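Local coordinates for protein alpha-L-rhamnosidase (Streptomyces avermitilis, PDB 3W5M) that hydrolyses terminal non-reducing alpha-L-rhamnose residues, releasing L-rhamnose from citrus flavonoids and gum arabic, and binds L-rhamnose through a calcium-dependent carbohydrate-binding module, at residues F309-K314 / S363-G368; K314-A319 / L403-A408. All coordinates share one frame; numbering follows the deposited sequence.

Interaction 1: residues F309-K314 / S363-G368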
ATOM      1  N   PHE A 309      25.270  11.654 -23.154  1.00 26.91           N
ATOM      2  CA  PHE A 309      24.866  12.118 -24.474  1.00 28.86           C
ATOM      3  C   PHE A 309      25.094  13.620 -24.579  1.00 31.54           C
ATOM      4  O   PHE A 309      25.197  14.335 -23.566  1.00 34.60           O
ATOM      5  CB  PHE A 309      23.383  11.767 -24.752  1.00 27.47           C
ATOM      6  CG  PHE A 309      22.436  12.272 -23.690  1.00 26.59           C
ATOM      7  CD1 PHE A 309      22.297  11.589 -22.478  1.00 26.77           C
ATOM      8  CD2 PHE A 309      21.726  13.447 -23.881  1.00 26.20           C
ATOM      9  CE1 PHE A 309      21.449  12.079 -21.503  1.00 26.18           C
ATOM     10  CE2 PHE A 309      20.860  13.938 -22.914  1.00 26.95           C
ATOM     11  CZ  PHE A 309      20.733  13.256 -21.714  1.00 26.89           C
ATOM     12  N   ARG A 310      25.160  14.095 -25.816  1.00 32.48           N
ATOM     13  CA  ARG A 310      25.395  15.491 -26.121  1.00 34.80           C
ATOM     14  C   ARG A 310      24.094  16.096 -26.651  1.00 33.22           C
ATOM     15  O   ARG A 310      23.387  15.469 -27.446  1.00 33.07           O
ATOM     16  CB  ARG A 310      26.525  15.564 -27.162  1.00 41.39           C
ATOM     17  CG  ARG A 310      27.136  16.932 -27.424  1.00 49.30           C
ATOM     18  CD  ARG A 310      27.763  16.967 -28.820  1.00 56.67           C
ATOM     19  NE  ARG A 310      28.646  18.117 -29.035  1.00 62.18           N
ATOM     20  CZ  ARG A 310      29.127  18.502 -30.221  1.00 64.93           C
ATOM     21  NH1 ARG A 310      28.805  17.844 -31.336  1.00 65.98           N
ATOM     22  NH2 ARG A 310      29.932  19.562 -30.300  1.00 59.94           N
ATOM     23  N   LEU A 311      23.751  17.286 -26.173  1.00 32.07           N
ATOM     24  CA  LEU A 311      22.619  18.038 -26.689  1.00 33.29           C
ATOM     25  C   LEU A 311      23.133  19.301 -27.400  1.00 35.39           C
ATOM     26  O   LEU A 311      24.248  19.752 -27.111  1.00 35.00           O
ATOM     27  CB  LEU A 311      21.660  18.419 -25.554  1.00 30.72           C
ATOM     28  CG  LEU A 311      20.941  17.275 -24.824  1.00 32.03           C
ATOM     29  CD1 LEU A 311      20.031  17.834 -23.738  1.00 33.50           C
ATOM     30  CD2 LEU A 311      20.185  16.409 -25.819  1.00 32.66           C
ATOM     31  N   PRO A 312      22.331  19.875 -28.325  1.00 36.77           N
ATOM     32  CA  PRO A 312      22.825  21.083 -29.004  1.00 37.89           C
ATOM     33  C   PRO A 312      22.848  22.318 -28.108  1.00 37.65           C
ATOM     34  O   PRO A 312      22.131  22.366 -27.107  1.00 34.73           O
ATOM     35  CB  PRO A 312      21.820  21.273 -30.148  1.00 39.20           C
ATOM     36  CG  PRO A 312      20.566  20.643 -29.648  1.00 38.24           C
ATOM     37  CD  PRO A 312      21.021  19.450 -28.850  1.00 35.52           C
ATOM     38  N   HIS A 313      23.663  23.313 -28.472  1.00 40.62           N
ATOM     39  CA  HIS A 313      23.638  24.619 -27.802  1.00 40.88           C
ATOM     40  C   HIS A 313      22.542  25.495 -28.399  1.00 41.21           C
ATOM     41  O   HIS A 313      22.815  26.406 -29.193  1.00 40.31           O
ATOM     42  CB  HIS A 313      24.999  25.331 -27.903  1.00 45.66           C
ATOM     43  CG  HIS A 313      26.120  24.578 -27.260  1.00 48.53           C
ATOM     44  ND1 HIS A 313      26.662  24.946 -26.045  1.00 48.20           N
ATOM     45  CD2 HIS A 313      26.792  23.471 -27.656  1.00 48.66           C
ATOM     46  CE1 HIS A 313      27.620  24.094 -25.720  1.00 49.63           C
ATOM     47  NE2 HIS A 313      27.720  23.191 -26.681  1.00 48.25           N
ATOM     48  N   LYS A 314      21.300  25.188 -28.038  1.00 39.46           N
ATOM     49  CA  LYS A 314      20.138  25.956 -28.445  1.00 36.60           C
ATOM     50  C   LYS A 314      19.294  26.137 -27.229  1.00 33.13           C
ATOM     51  O   LYS A 314      19.362  25.340 -26.298  1.00 34.27           O
ATOM     52  CB  LYS A 314      19.263  25.172 -29.429  1.00 37.86           C
ATOM     53  CG  LYS A 314      19.844  24.914 -30.787  1.00 38.01           C
ATOM     54  CD  LYS A 314      18.802  24.156 -31.581  1.00 36.01           C
ATOM     55  CE  LYS A 314      19.421  23.526 -32.801  1.00 39.48           C
ATOM     56  NZ  LYS A 314      18.392  22.759 -33.557  1.00 34.05           N
ATOM     57  N   SER A 363      14.661  22.404 -16.577  1.00 28.75           N
ATOM     58  CA  SER A 363      15.770  23.197 -16.005  1.00 31.78           C
ATOM     59  C   SER A 363      16.994  22.360 -15.655  1.00 29.55           C
ATOM     60  O   SER A 363      18.037  22.903 -15.249  1.00 31.84           O
ATOM     61  CB  SER A 363      15.292  24.027 -14.809  1.00 32.40           C
ATOM     62  OG  SER A 363      14.860  23.180 -13.768  1.00 36.43           O
ATOM     63  N   SER A 364      16.884  21.042 -15.847  1.00 27.15           N
ATOM     64  CA  SER A 364      17.963  20.108 -15.603  1.00 28.01           C
ATOM     65  C   SER A 364      18.796  19.778 -16.827  1.00 27.38           C
ATOM     66  O   SER A 364      19.929  19.350 -16.689  1.00 30.19           O
ATOM     67  CB  SER A 364      17.416  18.808 -15.006  1.00 31.94           C
ATOM     68  OG  SER A 364      17.661  18.731 -13.619  1.00 38.61           O
ATOM     69  N   VAL A 365      18.261  19.964 -18.029  1.00 27.77           N
ATOM     70  CA  VAL A 365      19.032  19.605 -19.224  1.00 28.05           C
ATOM     71  C   VAL A 365      20.055  20.697 -19.515  1.00 26.86           C
ATOM     72  O   VAL A 365      19.863  21.829 -19.089  1.00 30.77           O
ATOM     73  CB  VAL A 365      18.146  19.373 -20.468  1.00 28.57           C
ATOM     74  CG1 VAL A 365      17.260  18.150 -20.264  1.00 29.69           C
ATOM     75  CG2 VAL A 365      17.294  20.591 -20.762  1.00 29.89           C
ATOM     76  N   ARG A 366      21.110  20.335 -20.232  1.00 26.88           N
ATOM     77  CA  ARG A 366      22.243  21.231 -20.519  1.00 29.02           C
ATOM     78  C   ARG A 366      22.599  21.256 -21.988  1.00 30.15           C
ATOM     79  O   ARG A 366      22.387  20.257 -22.700  1.00 28.75           O
ATOM     80  CB  ARG A 366      23.496  20.749 -19.773  1.00 28.28           C
ATOM     81  CG  ARG A 366      23.390  20.742 -18.269  1.00 29.79           C
ATOM     82  CD  ARG A 366      24.671  20.169 -17.670  1.00 30.09           C
ATOM     83  NE  ARG A 366      24.603  20.159 -16.208  1.00 31.15           N
ATOM     84  CZ  ARG A 366      25.548  19.685 -15.396  1.00 31.11           C
ATOM     85  NH1 ARG A 366      26.691  19.197 -15.874  1.00 30.19           N
ATOM     86  NH2 ARG A 366      25.350  19.730 -14.088  1.00 31.14           N
ATOM     87  N   PRO A 367      23.183  22.384 -22.450  1.00 30.00           N
ATOM     88  CA  PRO A 367      23.873  22.357 -23.732  1.00 32.23           C
ATOM     89  C   PRO A 367      25.102  21.495 -23.598  1.00 31.89           C
ATOM     90  O   PRO A 367      25.749  21.511 -22.556  1.00 34.83           O
ATOM     91  CB  PRO A 367      24.311  23.819 -23.938  1.00 31.64           C
ATOM     92  CG  PRO A 367      24.240  24.466 -22.596  1.00 33.65           C
ATOM     93  CD  PRO A 367      23.109  23.751 -21.892  1.00 32.25           C
ATOM     94  N   GLY A 368      25.437  20.751 -24.630  1.00 31.45           N
ATOM     95  CA  GLY A 368      26.615  19.923 -24.573  1.00 32.34           C
ATOM     96  C   GLY A 368      26.333  18.683 -23.754  1.00 32.97           C
ATOM     97  O   GLY A 368      25.270  18.068 -23.889  1.00 32.32           O
TER
HETATM   98  O   HOH W   1      20.582  21.390 -25.131  1.00 42.80           O

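Interaction 2: residues K314-A319 / L403-A408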
ATOM      1  N   LYS A 314      21.300  25.188 -28.038  1.00 39.46           N
ATOM      2  CA  LYS A 314      20.138  25.956 -28.445  1.00 36.60           C
ATOM      3  C   LYS A 314      19.294  26.137 -27.229  1.00 33.13           C
ATOM      4  O   LYS A 314      19.362  25.340 -26.298  1.00 34.27           O
ATOM      5  CB  LYS A 314      19.263  25.172 -29.429  1.00 37.86           C
ATOM      6  CG  LYS A 314      19.844  24.914 -30.787  1.00 38.01           C
ATOM      7  CD  LYS A 314      18.802  24.156 -31.581  1.00 36.01           C
ATOM      8  CE  LYS A 314      19.421  23.526 -32.801  1.00 39.48           C
ATOM      9  NZ  LYS A 314      18.392  22.759 -33.557  1.00 34.05           N
ATOM     10  N   LYS A 315      18.434  27.143 -27.275  1.00 33.67           N
ATOM     11  CA  LYS A 315      17.507  27.429 -26.205  1.00 31.50           C
ATOM     12  C   LYS A 315      16.444  26.307 -26.085  1.00 32.27           C
ATOM     13  O   LYS A 315      15.763  25.990 -27.051  1.00 30.61           O
ATOM     14  CB  LYS A 315      16.860  28.794 -26.457  1.00 35.02           C
ATOM     15  CG  LYS A 315      15.704  29.153 -25.539  1.00 40.03           C
ATOM     16  CD  LYS A 315      16.145  29.343 -24.092  1.00 43.91           C
ATOM     17  CE  LYS A 315      15.026  29.961 -23.264  1.00 45.80           C
ATOM     18  NZ  LYS A 315      14.733  31.358 -23.694  1.00 49.33           N
ATOM     19  N   VAL A 316      16.347  25.717 -24.897  1.00 31.11           N
ATOM     20  CA  VAL A 316      15.368  24.660 -24.582  1.00 29.33           C
ATOM     21  C   VAL A 316      14.032  25.303 -24.280  1.00 30.33           C
ATOM     22  O   VAL A 316      13.947  26.244 -23.477  1.00 29.43           O
ATOM     23  CB  VAL A 316      15.828  23.822 -23.367  1.00 28.19           C
ATOM     24  CG1 VAL A 316      14.759  22.824 -22.931  1.00 29.35           C
ATOM     25  CG2 VAL A 316      17.145  23.126 -23.670  1.00 27.17           C
ATOM     26  N   SER A 317      12.982  24.820 -24.935  1.00 25.94           N
ATOM     27  CA  SER A 317      11.648  25.262 -24.610  1.00 26.69           C
ATOM     28  C   SER A 317      10.998  24.341 -23.579  1.00 27.04           C
ATOM     29  O   SER A 317      10.170  24.796 -22.794  1.00 26.91           O
ATOM     30  CB  SER A 317      10.772  25.398 -25.873  1.00 29.12           C
ATOM     31  OG  SER A 317      10.700  24.160 -26.571  1.00 34.95           O
ATOM     32  N   ARG A 318      11.378  23.054 -23.567  1.00 26.66           N
ATOM     33  CA  ARG A 318      10.724  22.085 -22.655  1.00 27.73           C
ATOM     34  C   ARG A 318      11.494  20.770 -22.641  1.00 24.98           C
ATOM     35  O   ARG A 318      12.062  20.379 -23.652  1.00 25.26           O
ATOM     36  CB  ARG A 318       9.309  21.835 -23.180  1.00 30.57           C
ATOM     37  CG  ARG A 318       8.375  21.095 -22.265  1.00 34.89           C
ATOM     38  CD  ARG A 318       7.052  20.888 -22.978  1.00 35.67           C
ATOM     39  NE  ARG A 318       7.096  19.727 -23.867  1.00 37.61           N
ATOM     40  CZ  ARG A 318       6.003  19.135 -24.358  1.00 39.29           C
ATOM     41  NH1 ARG A 318       4.796  19.602 -24.044  1.00 34.49           N
ATOM     42  NH2 ARG A 318       6.117  18.077 -25.162  1.00 39.28           N
ATOM     43  N   ALA A 319      11.540  20.084 -21.501  1.00 23.12           N
ATOM     44  CA  ALA A 319      12.058  18.711 -21.498  1.00 20.06           C
ATOM     45  C   ALA A 319      11.207  17.880 -20.551  1.00 20.63           C
ATOM     46  O   ALA A 319      10.771  18.379 -19.496  1.00 20.08           O
ATOM     47  CB  ALA A 319      13.543  18.637 -21.115  1.00 20.14           C
ATOM     48  N   LEU A 403      13.621  10.407 -22.687  1.00 18.06           N
ATOM     49  CA  LEU A 403      13.787  11.825 -22.423  1.00 19.26           C
ATOM     50  C   LEU A 403      13.584  12.581 -23.719  1.00 19.45           C
ATOM     51  O   LEU A 403      14.235  12.275 -24.740  1.00 23.20           O
ATOM     52  CB  LEU A 403      15.198  12.082 -21.868  1.00 19.49           C
ATOM     53  CG  LEU A 403      15.621  13.544 -21.743  1.00 21.85           C
ATOM     54  CD1 LEU A 403      14.893  14.231 -20.599  1.00 23.03           C
ATOM     55  CD2 LEU A 403      17.140  13.606 -21.561  1.00 21.97           C
ATOM     56  N   GLU A 404      12.670  13.538 -23.686  1.00 20.51           N
ATOM     57  CA  GLU A 404      12.328  14.350 -24.859  1.00 21.00           C
ATOM     58  C   GLU A 404      12.637  15.802 -24.588  1.00 20.96           C
ATOM     59  O   GLU A 404      12.118  16.384 -23.663  1.00 19.90           O
ATOM     60  CB  GLU A 404      10.861  14.193 -25.182  1.00 21.73           C
ATOM     61  CG  GLU A 404      10.561  12.728 -25.515  1.00 24.94           C
ATOM     62  CD  GLU A 404       9.141  12.505 -25.982  1.00 27.66           C
ATOM     63  OE1 GLU A 404       8.392  13.508 -26.142  1.00 27.84           O
ATOM     64  OE2 GLU A 404       8.782  11.319 -26.185  1.00 27.61           O
ATOM     65  N   VAL A 405      13.508  16.367 -25.402  1.00 19.65           N
ATOM     66  CA  VAL A 405      13.846  17.785 -25.275  1.00 22.08           C
ATOM     67  C   VAL A 405      13.365  18.523 -26.519  1.00 21.58           C
ATOM     68  O   VAL A 405      13.723  18.129 -27.638  1.00 26.14           O
ATOM     69  CB  VAL A 405      15.365  17.961 -25.179  1.00 22.22           C
ATOM     70  CG1 VAL A 405      15.677  19.408 -24.776  1.00 22.27           C
ATOM     71  CG2 VAL A 405      15.957  16.948 -24.190  1.00 21.30           C
ATOM     72  N   GLU A 406      12.562  19.563 -26.325  1.00 22.53           N
ATOM     73  CA  GLU A 406      12.064  20.428 -27.414  1.00 25.13           C
ATOM     74  C   GLU A 406      12.844  21.728 -27.357  1.00 24.81           C
ATOM     75  O   GLU A 406      13.082  22.257 -26.276  1.00 25.02           O
ATOM     76  CB  GLU A 406      10.598  20.787 -27.241  1.00 28.42           C
ATOM     77  CG  GLU A 406       9.684  19.668 -26.761  1.00 38.52           C
ATOM     78  CD  GLU A 406       9.042  18.851 -27.875  1.00 48.95           C
ATOM     79  OE1 GLU A 406       9.653  18.682 -28.962  1.00 54.87           O
ATOM     80  OE2 GLU A 406       7.910  18.352 -27.639  1.00 52.53           O
ATOM     81  N   TYR A 407      13.179  22.255 -28.522  1.00 24.37           N
ATOM     82  CA  TYR A 407      13.953  23.486 -28.626  1.00 25.37           C
ATOM     83  C   TYR A 407      13.085  24.613 -29.210  1.00 25.76           C
ATOM     84  O   TYR A 407      12.095  24.340 -29.908  1.00 25.86           O
ATOM     85  CB  TYR A 407      15.220  23.208 -29.440  1.00 23.66           C
ATOM     86  CG  TYR A 407      16.196  22.338 -28.685  1.00 26.01           C
ATOM     87  CD1 TYR A 407      16.993  22.882 -27.662  1.00 27.56           C
ATOM     88  CD2 TYR A 407      16.309  20.976 -28.955  1.00 25.15           C
ATOM     89  CE1 TYR A 407      17.878  22.097 -26.947  1.00 27.42           C
ATOM     90  CE2 TYR A 407      17.200  20.178 -28.241  1.00 27.18           C
ATOM     91  CZ  TYR A 407      17.984  20.759 -27.230  1.00 27.43           C
ATOM     92  OH  TYR A 407      18.878  20.000 -26.503  1.00 29.18           O
ATOM     93  N   ALA A 408      13.427  25.862 -28.875  1.00 25.26           N
ATOM     94  CA  ALA A 408      12.640  27.017 -29.262  1.00 24.95           C
ATOM     95  C   ALA A 408      12.547  27.161 -30.776  1.00 23.68           C
ATOM     96  O   ALA A 408      11.569  27.694 -31.257  1.00 28.12           O
ATOM     97  CB  ALA A 408      13.152  28.322 -28.612  1.00 26.77           C
TER
HETATM   98  O   HOH W   2       9.399  17.609 -24.085  1.00 27.44           O

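Interaction 1: residues F309-K314 / S363-G368
The antiparallel pairing of strand 303-311 with strand 368-377 ends here in a hydrogen-bonded pair, Leu-311 opposite Gly-368. Two backbone bonds define it: Leu-311 N to Gly-368 O at 2.9 Å, nearly straight at 168°, and Gly-368 N to Leu-311 O, also 2.9 Å but more bent at 147°, its donor standing above the carbonyl plane. Gly-368 has a positive phi (77°), a backbone shape glycine adopts readily. With CG anti to the carbonyl carbon, the His-313 ring is brought to Pro-367; the two side chains cross at about a right angle, ND1 coming within 3.4 Å of Pro-367 CB, while Gly-368 N sits over one ring face, offset toward the rim. Leu-311 sends CD1 to 4.1 Å from Val-365 CB, and its CB lies 3.5 Å from Arg-366 O. A water joins the two segments, donating to Pro-312 O at 2.7 Å and to Arg-366 O at 3.2 Å; Arg-366 O also accepts from Asn-370 ND2. The Leu-311 side chain also packs on Tyr-407 of strand 398-407. The arrangement is the end of an antiparallel strand pair in a beta-sandwich, where the chain leaves the sheet through an inverse gamma turn centred on His-313.

Interaction 2: residues K314-A319 / L403-A408
Strands 316-319 and 403-407 run antiparallel (159° between directions, axes 4.5 Å apart) and contain a classic beta bulge, in which Ser-317 and Arg-318 both face Glu-406. Among backbone bonds, Glu-406 O accepts from Ser-317 N at 2.9 Å and from Arg-318 N at 3.3 Å, both from the same face of its plane, and Glu-406 N returns a bond to Arg-318 O at 2.8 Å, nearly along the C=O axis. The Ser-317 side chain adds a weak third bond to Glu-406 O through OG. Apolar contacts gather on Val-316: CG2 approaches Tyr-407 CE1 at 3.5 Å, obliquely to the ring, and the Val-316 and Val-405 side chains cross at about a right angle, their CG1 atoms 4.0 Å apart. Separately, Lys-315 O meets the Tyr-407 ring edge in its plane. The salt bridge is on the face bearing Arg-318 and Glu-406, whose side chains lie side by side with guanidinium and carboxylate planes 39° apart. Arg-318 NH1 bonds Arg-83 O. A leucine in place of Arg-318 would probably leave the Glu-406 carboxylate and Arg-83 O without these mates. The bend at chi3 (82°) carries Arg-318 NH2 to 3.1 Å from Glu-406 OE2, while NE donates to a water 3.1 Å away that bonds Glu-404 O.

The centres of the two interactions lie 9 Å apart, and Lys-314 belongs to both. Along the chain the segments alternate: 309-314, 314-319, 363-368, 403-408. Strand 303-311 of interaction 1 pairs within one antiparallel sheet, and strand 316-326 of interaction 2, next in the chain, within another, mixed sheet; residues 312-315 join them. The layers meet through side chains: Tyr-407 OH is 3.3 Å from Leu-311 CB, and Phe-309 CZ is 3.6 Å from Leu-403 CD2. Val-365, in the loop after strand 353-360, packs its CG1 3.8 Å from Ala-319 CB. Together they form one end of a two-sheet beta-sandwich within the six-domain enzyme, away from its annotated rhamnose and calcium sites.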